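Local coordinates for protein tRNA uridine(34) acetyltransferase (Methanocaldococcus infernus, PDB 6IA8) that acetylates the wobble uridine at position 34 of tRNA, using acetyl-CoA and radical S-adenosylmethionine chemistry, to form 5-(carboxymethyl)uridine, at residues Q218-R230 / M259-E273. Sequence-based numbering, arbitrary orientation.
With SO4 (sulfate ion), chain C.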
loop_
_atom_site.group_PDB
_atom_site.type_symbol
_atom_site.label_atom_id
_atom_site.label_comp_id
_atom_site.label_asym_id
_atom_site.label_seq_id
_atom_site.Cartn_x
_atom_site.Cartn_y
_atom_site.Cartn_z
ATOM N N GLN A 218 -1.710 7.025 -12.601
ATOM C CA GLN A 218 -2.281 8.331 -12.916
ATOM C C GLN A 218 -3.625 8.179 -13.604
ATOM O O GLN A 218 -4.629 8.626 -13.048
ATOM C CB GLN A 218 -1.336 9.152 -13.775
ATOM C CG GLN A 218 0.126 9.135 -13.342
ATOM C CD GLN A 218 0.338 9.342 -11.866
ATOM O OE1 GLN A 218 -0.571 9.706 -11.123
ATOM N NE2 GLN A 218 1.556 9.085 -11.426
ATOM N N SER A 219 -3.655 7.523 -14.774
ATOM C CA SER A 219 -4.865 7.289 -15.549
ATOM C C SER A 219 -4.785 5.924 -16.225
ATOM O O SER A 219 -3.704 5.422 -16.543
ATOM C CB SER A 219 -5.041 8.401 -16.607
ATOM O OG SER A 219 -6.138 8.141 -17.445
ATOM N N ILE A 220 -5.955 5.344 -16.487
ATOM C CA ILE A 220 -6.038 4.120 -17.273
ATOM C C ILE A 220 -6.408 4.374 -18.734
ATOM O O ILE A 220 -6.639 3.405 -19.487
ATOM C CB ILE A 220 -7.027 3.126 -16.642
ATOM C CG1 ILE A 220 -8.455 3.672 -16.674
ATOM C CG2 ILE A 220 -6.603 2.759 -15.244
ATOM C CD1 ILE A 220 -9.516 2.581 -16.343
ATOM N N TYR A 221 -6.433 5.634 -19.177
ATOM C CA TYR A 221 -6.803 5.950 -20.554
ATOM C C TYR A 221 -5.577 6.419 -21.329
ATOM O O TYR A 221 -4.972 7.436 -20.976
ATOM C CB TYR A 221 -7.890 7.022 -20.603
ATOM C CG TYR A 221 -9.154 6.647 -19.867
ATOM C CD1 TYR A 221 -9.909 5.566 -20.274
ATOM C CD2 TYR A 221 -9.588 7.381 -18.748
ATOM C CE1 TYR A 221 -11.072 5.211 -19.585
ATOM C CE2 TYR A 221 -10.736 7.045 -18.076
ATOM C CZ TYR A 221 -11.477 5.966 -18.496
ATOM O OH TYR A 221 -12.628 5.635 -17.828
ATOM N N ASN A 222 -5.219 5.694 -22.394
ATOM C CA ASN A 222 -4.025 6.050 -23.162
ATOM C C ASN A 222 -4.126 7.440 -23.776
ATOM O O ASN A 222 -3.095 8.112 -23.942
ATOM C CB ASN A 222 -3.754 4.997 -24.237
ATOM C CG ASN A 222 -3.111 3.744 -23.654
ATOM O OD1 ASN A 222 -2.516 3.768 -22.577
ATOM N ND2 ASN A 222 -3.248 2.652 -24.348
ATOM N N GLU A 223 -5.341 7.892 -24.110
ATOM C CA GLU A 223 -5.497 9.245 -24.633
ATOM C C GLU A 223 -4.970 10.264 -23.641
ATOM O O GLU A 223 -4.255 11.200 -24.022
ATOM C CB GLU A 223 -6.961 9.550 -24.954
ATOM C CG GLU A 223 -7.177 10.968 -25.479
ATOM C CD GLU A 223 -8.392 11.676 -24.860
ATOM O OE1 GLU A 223 -8.513 12.908 -25.027
ATOM O OE2 GLU A 223 -9.235 11.019 -24.209
ATOM N N ILE A 224 -5.358 10.118 -22.369
ATOM C CA ILE A 224 -4.941 11.038 -21.319
ATOM C C ILE A 224 -3.443 10.920 -21.073
ATOM O O ILE A 224 -2.749 11.928 -20.909
ATOM C CB ILE A 224 -5.740 10.756 -20.033
ATOM C CG1 ILE A 224 -7.249 10.749 -20.298
ATOM C CG2 ILE A 224 -5.388 11.755 -18.937
ATOM C CD1 ILE A 224 -7.781 11.972 -20.925
ATOM N N LEU A 225 -2.926 9.686 -21.004
ATOM C CA LEU A 225 -1.500 9.483 -20.768
ATOM C C LEU A 225 -0.666 10.123 -21.868
ATOM O O LEU A 225 0.322 10.808 -21.587
ATOM C CB LEU A 225 -1.196 7.995 -20.662
ATOM C CG LEU A 225 -1.924 7.263 -19.532
ATOM C CD1 LEU A 225 -1.736 5.755 -19.613
ATOM C CD2 LEU A 225 -1.449 7.796 -18.150
ATOM N N LYS A 226 -1.051 9.915 -23.130
ATOM C CA LYS A 226 -0.306 10.504 -24.239
ATOM C C LYS A 226 -0.468 12.016 -24.249
ATOM O O LYS A 226 0.499 12.754 -24.471
ATOM C CB LYS A 226 -0.787 9.926 -25.564
ATOM C CG LYS A 226 -0.431 8.472 -25.801
ATOM N N LEU A 227 -1.686 12.496 -23.977
ATOM C CA LEU A 227 -1.943 13.936 -24.001
ATOM C C LEU A 227 -1.061 14.670 -22.992
ATOM O O LEU A 227 -0.580 15.781 -23.250
ATOM C CB LEU A 227 -3.422 14.184 -23.717
ATOM C CG LEU A 227 -4.057 15.531 -23.987
ATOM C CD1 LEU A 227 -4.053 15.867 -25.466
ATOM C CD2 LEU A 227 -5.476 15.493 -23.419
ATOM N N CYS A 228 -0.815 14.056 -21.848
ATOM C CA CYS A 228 0.031 14.648 -20.821
ATOM C C CYS A 228 1.485 14.219 -20.954
ATOM O O CYS A 228 2.302 14.530 -20.084
ATOM C CB CYS A 228 -0.503 14.284 -19.431
ATOM S SG CYS A 228 -2.246 14.796 -19.199
ATOM N N LYS A 229 1.822 13.502 -22.013
ATOM C CA LYS A 229 3.194 13.075 -22.264
ATOM C C LYS A 229 3.756 12.297 -21.073
ATOM O O LYS A 229 4.888 12.511 -20.624
ATOM C CB LYS A 229 4.077 14.272 -22.630
ATOM C CG LYS A 229 3.660 14.897 -23.955
ATOM C CD LYS A 229 4.445 16.149 -24.328
ATOM C CE LYS A 229 3.859 16.754 -25.614
ATOM N NZ LYS A 229 4.486 18.048 -26.004
ATOM N N ARG A 230 2.943 11.374 -20.561
ATOM C CA ARG A 230 3.419 10.416 -19.574
ATOM C C ARG A 230 4.203 9.304 -20.275
ATOM O O ARG A 230 4.034 9.039 -21.469
ATOM C CB ARG A 230 2.254 9.826 -18.775
ATOM C CG ARG A 230 1.244 10.840 -18.260
ATOM C CD ARG A 230 1.849 11.878 -17.312
ATOM N NE ARG A 230 2.402 11.282 -16.101
ATOM C CZ ARG A 230 2.632 11.949 -14.973
ATOM N NH1 ARG A 230 2.339 13.242 -14.895
ATOM N NH2 ARG A 230 3.135 11.318 -13.916
ATOM N N MET A 259 -7.217 14.993 -14.758
ATOM C CA MET A 259 -6.116 15.238 -15.670
ATOM C C MET A 259 -6.620 15.872 -16.965
ATOM O O MET A 259 -7.803 15.782 -17.292
ATOM C CB MET A 259 -5.388 13.937 -15.996
ATOM C CG MET A 259 -4.591 13.386 -14.820
ATOM S SD MET A 259 -3.914 11.788 -15.170
ATOM C CE MET A 259 -2.566 12.166 -16.302
ATOM N N PRO A 260 -5.730 16.510 -17.727
ATOM C CA PRO A 260 -6.141 17.073 -19.022
ATOM C C PRO A 260 -6.790 16.010 -19.887
ATOM O O PRO A 260 -6.314 14.876 -19.974
ATOM C CB PRO A 260 -4.824 17.570 -19.632
ATOM C CG PRO A 260 -3.953 17.880 -18.450
ATOM C CD PRO A 260 -4.346 16.877 -17.366
ATOM N N GLY A 261 -7.896 16.376 -20.519
ATOM C CA GLY A 261 -8.603 15.459 -21.380
ATOM C C GLY A 261 -9.660 14.629 -20.695
ATOM O O GLY A 261 -10.474 13.989 -21.383
ATOM N N SER A 262 -9.705 14.646 -19.372
ATOM C CA SER A 262 -10.652 13.828 -18.645
ATOM C C SER A 262 -11.901 14.641 -18.305
ATOM O O SER A 262 -12.071 15.790 -18.713
ATOM C CB SER A 262 -10.000 13.262 -17.384
ATOM O OG SER A 262 -10.697 12.107 -16.919
ATOM N N SER A 263 -12.796 14.027 -17.546
ATOM C CA SER A 263 -14.038 14.661 -17.131
ATOM C C SER A 263 -14.511 13.966 -15.865
ATOM O O SER A 263 -13.974 12.928 -15.468
ATOM C CB SER A 263 -15.104 14.572 -18.217
ATOM O OG SER A 263 -15.553 13.224 -18.350
ATOM N N ILE A 264 -15.514 14.562 -15.219
ATOM C CA ILE A 264 -16.078 13.947 -14.022
ATOM C C ILE A 264 -16.578 12.547 -14.346
ATOM O O ILE A 264 -16.246 11.579 -13.656
ATOM C CB ILE A 264 -17.187 14.831 -13.425
ATOM C CG1 ILE A 264 -16.564 16.093 -12.803
ATOM C CG2 ILE A 264 -17.990 14.060 -12.396
ATOM C CD1 ILE A 264 -17.590 17.116 -12.319
ATOM N N GLU A 265 -17.363 12.413 -15.418
ATOM C CA GLU A 265 -17.903 11.105 -15.769
ATOM C C GLU A 265 -16.800 10.142 -16.185
ATOM O O GLU A 265 -16.856 8.957 -15.853
ATOM C CB GLU A 265 -18.934 11.239 -16.885
ATOM C CG GLU A 265 -19.648 9.932 -17.202
ATOM C CD GLU A 265 -20.370 9.347 -15.998
ATOM O OE1 GLU A 265 -20.922 10.125 -15.194
ATOM O OE2 GLU A 265 -20.379 8.109 -15.851
ATOM N N MET A 266 -15.806 10.618 -16.932
ATOM C CA MET A 266 -14.677 9.766 -17.286
ATOM C C MET A 266 -13.930 9.283 -16.043
ATOM O O MET A 266 -13.519 8.116 -15.969
ATOM C CB MET A 266 -13.731 10.528 -18.218
ATOM C CG MET A 266 -12.693 9.649 -18.899
ATOM S SD MET A 266 -11.746 10.470 -20.217
ATOM C CE MET A 266 -13.045 11.337 -21.046
ATOM N N ASP A 267 -13.683 10.185 -15.085
ATOM C CA ASP A 267 -13.023 9.778 -13.847
ATOM C C ASP A 267 -13.848 8.747 -13.081
ATOM O O ASP A 267 -13.298 7.772 -12.561
ATOM C CB ASP A 267 -12.750 10.996 -12.968
ATOM C CG ASP A 267 -11.562 11.819 -13.453
ATOM O OD1 ASP A 267 -10.670 11.312 -14.202
ATOM O OD2 ASP A 267 -11.480 12.975 -13.026
ATOM N N LYS A 268 -15.155 8.978 -12.941
ATOM C CA LYS A 268 -16.014 8.009 -12.266
ATOM C C LYS A 268 -15.933 6.638 -12.931
ATOM O O LYS A 268 -15.859 5.608 -12.245
ATOM C CB LYS A 268 -17.454 8.517 -12.256
ATOM C CG LYS A 268 -17.687 9.683 -11.296
ATOM C CD LYS A 268 -19.143 10.116 -11.307
ATOM C CE LYS A 268 -19.394 11.229 -10.287
ATOM N NZ LYS A 268 -20.802 11.737 -10.343
ATOM N N LYS A 269 -15.964 6.599 -14.265
ATOM C CA LYS A 269 -15.878 5.320 -14.961
ATOM C C LYS A 269 -14.539 4.654 -14.721
ATOM O O LYS A 269 -14.473 3.423 -14.584
ATOM C CB LYS A 269 -16.125 5.515 -16.458
ATOM C CG LYS A 269 -17.594 5.825 -16.781
ATOM C CD LYS A 269 -17.851 5.868 -18.278
ATOM C CE LYS A 269 -19.344 5.883 -18.587
ATOM N NZ LYS A 269 -20.010 4.601 -18.220
ATOM N N MET A 270 -13.466 5.446 -14.630
ATOM C CA MET A 270 -12.161 4.866 -14.337
ATOM C C MET A 270 -12.178 4.118 -12.999
ATOM O O MET A 270 -11.639 3.004 -12.868
ATOM C CB MET A 270 -11.094 5.968 -14.322
ATOM C CG MET A 270 -9.801 5.526 -13.655
ATOM S SD MET A 270 -8.389 6.645 -13.965
ATOM C CE MET A 270 -8.796 8.069 -12.988
ATOM N N PHE A 271 -12.708 4.758 -11.959
ATOM C CA PHE A 271 -12.734 4.075 -10.669
ATOM C C PHE A 271 -13.588 2.813 -10.707
ATOM O O PHE A 271 -13.229 1.788 -10.093
ATOM C CB PHE A 271 -13.192 5.041 -9.583
ATOM C CG PHE A 271 -12.106 6.042 -9.216
ATOM C CD1 PHE A 271 -11.009 5.657 -8.463
ATOM C CD2 PHE A 271 -12.192 7.351 -9.648
ATOM C CE1 PHE A 271 -10.011 6.566 -8.158
ATOM C CE2 PHE A 271 -11.189 8.271 -9.365
ATOM C CZ PHE A 271 -10.105 7.886 -8.611
ATOM N N LYS A 272 -14.744 2.873 -11.371
ATOM C CA LYS A 272 -15.562 1.672 -11.482
ATOM C C LYS A 272 -14.768 0.565 -12.172
ATOM O O LYS A 272 -14.764 -0.600 -11.736
ATOM C CB LYS A 272 -16.867 1.985 -12.231
ATOM C CG LYS A 272 -17.778 0.799 -12.415
ATOM C CD LYS A 272 -19.136 1.221 -12.980
ATOM C CE LYS A 272 -20.014 0.011 -13.318
ATOM N NZ LYS A 272 -21.328 0.418 -13.886
ATOM N N GLU A 273 -14.061 0.928 -13.244
ATOM C CA GLU A 273 -13.346 -0.062 -14.024
ATOM C C GLU A 273 -12.217 -0.674 -13.218
ATOM O O GLU A 273 -11.995 -1.882 -13.300
ATOM C CB GLU A 273 -12.813 0.553 -15.314
ATOM C CG GLU A 273 -12.259 -0.462 -16.281
ATOM C CD GLU A 273 -11.911 0.148 -17.624
ATOM O OE1 GLU A 273 -12.454 1.236 -17.939
ATOM O OE2 GLU A 273 -11.091 -0.455 -18.339
HETATM S S SO4 C . 5.036 8.707 -15.953
HETATM O O1 SO4 C . 5.245 7.468 -16.704
HETATM O O2 SO4 C . 3.654 8.803 -15.488
HETATM O O3 SO4 C . 5.938 8.739 -14.806
HETATM O O4 SO4 C . 5.329 9.839 -16.828
HETATM O O HOH W 1 -8.090 9.987 -16.502
HETATM O O HOH W 2 -10.741 13.791 -24.025
#
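Met259 fills the tight side of this contact: its CB lies 3.7 Å from Ile224 CG2, and a bend at the last torsion (chi3 74°) brings CE beside Cys228 SG while SD meets Ser219 CB. Cys228 SG also rests against CB, CG and CD of the Pro260 ring, 3.5 Å from Pro260 CD. Ile224 CD1 lies 3.3 Å from Gly261 C; Gly261 is third in the type II turn Met259-Ser262, and a CB there would run into Ile224 CD1, Leu227 CD2 and the preceding carbonyl oxygen. Both segments follow strands of the parallel sheet in the radical SAM core, 212-218 and 250-255, so the contact joins neighbouring strand-to-helix connections. Farther along helix 264-276, Tyr221 OH donates to Met266 O (3.2 Å), which already accepts from Met270 N. Met266 CG comes within 3.4 Å of Tyr221 CE2, its sulfur forming an oblique Met-aromatic contact, and Ile220 CG1 lies over the centre of one ring face. A phenylalanine in place of Tyr221 would probably leave Met266 O without its second donor and the ring less firmly held. On the looser side, where Glu223 and Gly261 are exposed, one water donates to both Glu223 OE1 (2.6 Å) and Gly261 O (2.7 Å), bridging two acceptors.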